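PDB 5U22: N2152 from Neocallimastix frontalis, which probably hydrolyses glycosidic bonds in rare arabinose-containing substrates, as a polyspecific family 39 glycoside hydrolase from a rumen anaerobic fungus. Local coordinates for residues 188-198 and 224-235. Sequence-based numbering, arbitrary orientation.
With EDO (1,2-ethanediol), chain D.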
loop_
_atom_site.group_PDB
_atom_site.type_symbol
_atom_site.label_atom_id
_atom_site.label_comp_id
_atom_site.label_asym_id
_atom_site.label_seq_id
_atom_site.Cartn_x
_atom_site.Cartn_y
_atom_site.Cartn_z
ATOM N N TYR A 188 -1.455 -9.162 -11.998
ATOM C CA TYR A 188 -2.632 -8.790 -12.767
ATOM C C TYR A 188 -2.489 -9.255 -14.213
ATOM O O TYR A 188 -1.433 -9.086 -14.833
ATOM C CB TYR A 188 -2.847 -7.275 -12.717
ATOM C CG TYR A 188 -4.141 -6.873 -13.375
ATOM C CD1 TYR A 188 -5.306 -6.740 -12.629
ATOM C CD2 TYR A 188 -4.206 -6.664 -14.747
ATOM C CE1 TYR A 188 -6.512 -6.389 -13.243
ATOM C CE2 TYR A 188 -5.390 -6.318 -15.367
ATOM C CZ TYR A 188 -6.540 -6.181 -14.608
ATOM O OH TYR A 188 -7.715 -5.838 -15.233
ATOM N N GLU A 189 -3.558 -9.834 -14.754
ATOM C CA GLU A 189 -3.659 -10.070 -16.189
ATOM C C GLU A 189 -5.127 -9.940 -16.574
ATOM O O GLU A 189 -6.005 -10.372 -15.828
ATOM C CB GLU A 189 -3.085 -11.443 -16.573
ATOM C CG GLU A 189 -2.903 -11.646 -18.059
ATOM C CD GLU A 189 -4.175 -12.106 -18.738
ATOM O OE1 GLU A 189 -4.881 -12.955 -18.142
ATOM O OE2 GLU A 189 -4.474 -11.611 -19.855
ATOM N N GLU A 190 -5.393 -9.324 -17.727
ATOM C CA GLU A 190 -6.759 -8.888 -18.011
ATOM C C GLU A 190 -7.713 -10.061 -18.216
ATOM O O GLU A 190 -8.846 -10.034 -17.717
ATOM C CB GLU A 190 -6.766 -7.966 -19.220
ATOM C CG GLU A 190 -8.133 -7.438 -19.570
ATOM C CD GLU A 190 -8.055 -6.347 -20.599
ATOM O OE1 GLU A 190 -7.677 -5.211 -20.233
ATOM O OE2 GLU A 190 -8.324 -6.638 -21.780
ATOM N N ASN A 191 -7.294 -11.085 -18.970
ATOM C CA ASN A 191 -8.165 -12.239 -19.197
ATOM C C ASN A 191 -8.498 -12.939 -17.886
ATOM O O ASN A 191 -9.646 -13.346 -17.660
ATOM C CB ASN A 191 -7.499 -13.224 -20.153
ATOM C CG ASN A 191 -7.699 -12.862 -21.619
ATOM O OD1 ASN A 191 -8.280 -11.837 -21.946
ATOM N ND2 ASN A 191 -7.197 -13.709 -22.506
ATOM N N LYS A 192 -7.496 -13.092 -17.015
ATOM C CA LYS A 192 -7.683 -13.744 -15.727
ATOM C C LYS A 192 -8.679 -12.974 -14.868
ATOM O O LYS A 192 -9.591 -13.561 -14.266
ATOM C CB LYS A 192 -6.321 -13.854 -15.035
ATOM C CG LYS A 192 -6.337 -14.477 -13.657
ATOM C CD LYS A 192 -4.919 -14.823 -13.207
ATOM C CE LYS A 192 -4.004 -13.602 -13.212
ATOM N NZ LYS A 192 -2.595 -13.924 -12.847
ATOM N N MET A 193 -8.531 -11.650 -14.815
ATOM C CA MET A 193 -9.448 -10.831 -14.025
ATOM C C MET A 193 -10.849 -10.840 -14.623
ATOM O O MET A 193 -11.842 -10.979 -13.902
ATOM C CB MET A 193 -8.929 -9.396 -13.926
ATOM C CG MET A 193 -9.871 -8.461 -13.165
ATOM S SD MET A 193 -10.128 -8.946 -11.438
ATOM C CE MET A 193 -8.618 -8.331 -10.692
ATOM N N LYS A 194 -10.950 -10.678 -15.941
ATOM C CA LYS A 194 -12.260 -10.681 -16.582
ATOM C C LYS A 194 -12.999 -11.989 -16.318
ATOM O O LYS A 194 -14.183 -11.982 -15.961
ATOM C CB LYS A 194 -12.092 -10.442 -18.083
ATOM C CG LYS A 194 -13.418 -10.379 -18.867
ATOM C CD LYS A 194 -13.154 -10.083 -20.352
ATOM C CE LYS A 194 -14.437 -10.051 -21.178
ATOM N NZ LYS A 194 -14.172 -9.386 -22.490
ATOM N N ASN A 195 -12.310 -13.123 -16.498
ATOM C CA ASN A 195 -12.923 -14.424 -16.213
ATOM C C ASN A 195 -13.447 -14.469 -14.782
ATOM O O ASN A 195 -14.559 -14.936 -14.525
ATOM C CB ASN A 195 -11.917 -15.545 -16.462
ATOM C CG ASN A 195 -11.941 -16.060 -17.909
ATOM O OD1 ASN A 195 -13.012 -16.223 -18.506
ATOM N ND2 ASN A 195 -10.766 -16.341 -18.466
ATOM N N PHE A 196 -12.671 -13.952 -13.833
ATOM C CA PHE A 196 -13.114 -13.949 -12.445
ATOM C C PHE A 196 -14.302 -13.018 -12.234
ATOM O O PHE A 196 -15.239 -13.355 -11.499
ATOM C CB PHE A 196 -11.973 -13.545 -11.515
ATOM C CG PHE A 196 -12.428 -13.331 -10.105
ATOM C CD1 PHE A 196 -12.727 -14.417 -9.304
ATOM C CD2 PHE A 196 -12.583 -12.054 -9.587
ATOM C CE1 PHE A 196 -13.157 -14.245 -8.004
ATOM C CE2 PHE A 196 -13.019 -11.873 -8.286
ATOM C CZ PHE A 196 -13.305 -12.972 -7.496
ATOM N N LEU A 197 -14.259 -11.820 -12.822
ATOM C CA LEU A 197 -15.378 -10.897 -12.667
ATOM C C LEU A 197 -16.642 -11.443 -13.316
ATOM O O LEU A 197 -17.741 -11.310 -12.761
ATOM C CB LEU A 197 -15.023 -9.537 -13.269
ATOM C CG LEU A 197 -13.939 -8.800 -12.491
ATOM C CD1 LEU A 197 -13.567 -7.510 -13.218
ATOM C CD2 LEU A 197 -14.420 -8.516 -11.081
ATOM N N GLN A 198 -16.514 -12.024 -14.511
ATOM C CA GLN A 198 -17.682 -12.597 -15.172
ATOM C C GLN A 198 -18.283 -13.723 -14.334
ATOM O O GLN A 198 -19.502 -13.784 -14.135
ATOM C CB GLN A 198 -17.306 -13.089 -16.566
ATOM C CG GLN A 198 -17.175 -11.964 -17.590
ATOM C CD GLN A 198 -16.788 -12.470 -18.970
ATOM O OE1 GLN A 198 -16.047 -13.440 -19.102
ATOM N NE2 GLN A 198 -17.272 -11.796 -20.006
ATOM N N HIS A 224 -2.771 -1.575 -15.171
ATOM C CA HIS A 224 -3.653 -2.549 -14.539
ATOM C C HIS A 224 -4.872 -1.870 -13.930
ATOM O O HIS A 224 -5.991 -2.382 -14.041
ATOM C CB HIS A 224 -2.886 -3.333 -13.473
ATOM C CG HIS A 224 -1.706 -4.074 -14.016
ATOM N ND1 HIS A 224 -0.624 -4.432 -13.237
ATOM C CD2 HIS A 224 -1.426 -4.500 -15.271
ATOM C CE1 HIS A 224 0.270 -5.052 -13.990
ATOM N NE2 HIS A 224 -0.194 -5.109 -15.227
ATOM N N PHE A 225 -4.676 -0.720 -13.275
ATOM C CA PHE A 225 -5.812 0.032 -12.759
ATOM C C PHE A 225 -6.744 0.453 -13.889
ATOM O O PHE A 225 -7.969 0.342 -13.762
ATOM C CB PHE A 225 -5.334 1.264 -11.977
ATOM C CG PHE A 225 -4.463 0.936 -10.797
ATOM C CD1 PHE A 225 -4.752 -0.154 -9.981
ATOM C CD2 PHE A 225 -3.334 1.699 -10.526
ATOM C CE1 PHE A 225 -3.948 -0.464 -8.908
ATOM C CE2 PHE A 225 -2.526 1.406 -9.466
ATOM C CZ PHE A 225 -2.826 0.306 -8.647
ATOM N N ARG A 226 -6.184 0.936 -15.004
ATOM C CA ARG A 226 -7.021 1.345 -16.130
ATOM C C ARG A 226 -7.761 0.155 -16.731
ATOM O O ARG A 226 -8.950 0.253 -17.056
ATOM C CB ARG A 226 -6.172 2.053 -17.192
ATOM C CG ARG A 226 -5.503 3.333 -16.655
ATOM C CD ARG A 226 -4.877 4.166 -17.772
ATOM N NE ARG A 226 -3.845 3.449 -18.526
ATOM C CZ ARG A 226 -2.545 3.471 -18.236
ATOM N NH1 ARG A 226 -2.100 4.156 -17.185
ATOM N NH2 ARG A 226 -1.686 2.795 -18.993
ATOM N N SER A 227 -7.067 -0.975 -16.890
ATOM C CA SER A 227 -7.709 -2.191 -17.374
ATOM C C SER A 227 -8.838 -2.611 -16.446
ATOM O O SER A 227 -9.962 -2.887 -16.889
ATOM C CB SER A 227 -6.678 -3.317 -17.501
ATOM O OG SER A 227 -7.326 -4.573 -17.702
ATOM N N TYR A 228 -8.568 -2.625 -15.140
ATOM C CA TYR A 228 -9.567 -3.117 -14.202
ATOM C C TYR A 228 -10.812 -2.233 -14.216
ATOM O O TYR A 228 -11.942 -2.727 -14.311
ATOM C CB TYR A 228 -8.978 -3.235 -12.792
ATOM C CG TYR A 228 -10.083 -3.590 -11.844
ATOM C CD1 TYR A 228 -10.604 -4.870 -11.829
ATOM C CD2 TYR A 228 -10.670 -2.628 -11.032
ATOM C CE1 TYR A 228 -11.659 -5.198 -11.011
ATOM C CE2 TYR A 228 -11.729 -2.944 -10.212
ATOM C CZ TYR A 228 -12.221 -4.234 -10.215
ATOM O OH TYR A 228 -13.274 -4.564 -9.405
ATOM N N ARG A 229 -10.633 -0.915 -14.156
ATOM C CA ARG A 229 -11.810 -0.055 -14.143
ATOM C C ARG A 229 -12.569 -0.112 -15.466
ATOM O O ARG A 229 -13.798 0.021 -15.474
ATOM C CB ARG A 229 -11.394 1.372 -13.793
ATOM C CG ARG A 229 -10.769 1.463 -12.386
ATOM C CD ARG A 229 -11.593 2.328 -11.467
ATOM N NE ARG A 229 -11.141 2.342 -10.069
ATOM C CZ ARG A 229 -10.135 3.085 -9.587
ATOM N NH1 ARG A 229 -9.410 3.866 -10.387
ATOM N NH2 ARG A 229 -9.836 3.034 -8.288
ATOM N N ASN A 230 -11.874 -0.327 -16.584
ATOM C CA ASN A 230 -12.582 -0.530 -17.846
ATOM C C ASN A 230 -13.352 -1.849 -17.851
ATOM O O ASN A 230 -14.450 -1.925 -18.416
ATOM C CB ASN A 230 -11.611 -0.473 -19.018
ATOM C CG ASN A 230 -11.408 0.937 -19.536
ATOM O OD1 ASN A 230 -12.366 1.698 -19.709
ATOM N ND2 ASN A 230 -10.158 1.291 -19.799
ATOM N N LEU A 231 -12.807 -2.893 -17.219
ATOM C CA LEU A 231 -13.551 -4.148 -17.102
ATOM C C LEU A 231 -14.830 -3.964 -16.288
ATOM O O LEU A 231 -15.893 -4.473 -16.663
ATOM C CB LEU A 231 -12.682 -5.235 -16.467
ATOM C CG LEU A 231 -11.638 -5.957 -17.314
ATOM C CD1 LEU A 231 -10.921 -7.014 -16.464
ATOM C CD2 LEU A 231 -12.270 -6.584 -18.561
ATOM N N GLU A 232 -14.750 -3.240 -15.169
ATOM C CA GLU A 232 -15.956 -2.951 -14.399
ATOM C C GLU A 232 -17.008 -2.272 -15.266
ATOM O O GLU A 232 -18.191 -2.629 -15.219
ATOM C CB GLU A 232 -15.622 -2.071 -13.199
ATOM C CG GLU A 232 -14.875 -2.759 -12.075
ATOM C CD GLU A 232 -14.678 -1.814 -10.918
ATOM O OE1 GLU A 232 -14.527 -0.598 -11.182
ATOM O OE2 GLU A 232 -14.704 -2.278 -9.761
ATOM N N LYS A 233 -16.597 -1.301 -16.076
ATOM C CA LYS A 233 -17.566 -0.600 -16.912
ATOM C C LYS A 233 -18.146 -1.523 -17.983
ATOM O O LYS A 233 -19.369 -1.585 -18.166
ATOM C CB LYS A 233 -16.922 0.635 -17.541
ATOM C CG LYS A 233 -16.978 1.851 -16.640
ATOM C CD LYS A 233 -16.513 3.094 -17.363
ATOM C CE LYS A 233 -15.000 3.199 -17.341
ATOM N N SER A 234 -17.285 -2.250 -18.698
ATOM C CA SER A 234 -17.759 -3.080 -19.796
ATOM C C SER A 234 -18.593 -4.260 -19.315
ATOM O O SER A 234 -19.437 -4.751 -20.069
ATOM C CB SER A 234 -16.578 -3.571 -20.632
ATOM O OG SER A 234 -15.908 -4.640 -19.994
ATOM N N LEU A 235 -18.399 -4.714 -18.082
ATOM C CA LEU A 235 -19.150 -5.845 -17.553
ATOM C C LEU A 235 -20.342 -5.428 -16.698
ATOM O O LEU A 235 -21.064 -6.303 -16.199
ATOM C CB LEU A 235 -18.220 -6.758 -16.737
ATOM C CG LEU A 235 -17.035 -7.412 -17.460
ATOM C CD1 LEU A 235 -16.208 -8.246 -16.483
ATOM C CD2 LEU A 235 -17.538 -8.280 -18.602
HETATM C C1 EDO D . -3.758 -5.736 -18.537
HETATM O O1 EDO D . -3.225 -4.452 -18.678
HETATM C C2 EDO D . -2.621 -6.723 -18.637
HETATM O O2 EDO D . -3.201 -7.988 -18.930
HETATM O O HOH W 1 -10.328 -3.717 -19.795
HETATM O O HOH W 2 -14.124 -6.494 -21.809
#
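Tyr188, Ser227 and Leu231 lead the packing of two successive outer helices of the TIM barrel, 190-202 and 221-235, which run in the same general direction; the axes of segments 190-198 and 224-235 approach to 10.5 Å and cross at -31°. Near the N-terminal ends, with Tyr188 just before its helix and His224 in the first turn of the other, their rings slide past each other with little overlap: Tyr188 CB lies over the imidazole face, 3.8 Å from its centroid, while His224 CB sits over the phenol face. Tyr188 spans the interface because its chi1 of -174° swings the ring away from the backbone N, and its OH donates to Ser227 OG at 2.8 Å. Ser227 OG passes the chain on, donating to Glu190 OE1 at 2.6 Å through the anti lone pair of the carboxylate; one hydroxyl thus ties the loop before the first helix to its opening turn. Further along, contact becomes mainly apolar. Leu231 enters as a knob among Glu190, Met193, Lys194 and Leu197, its CD1 3.8 Å from Met193 CG. That same CG meets the Tyr228 ring at its edge, and Leu197 CD1 reaches Tyr228 CE1 at 3.7 Å. Leu235 CD1 closes the row against Leu197 CB. Beneath lies the parallel barrel sheet: Met193 rests on Phe185 of strand 180-185 and, with Tyr228, on Ile210 of strand 209-212; Tyr228 also reaches Ile242 of strand 242-247.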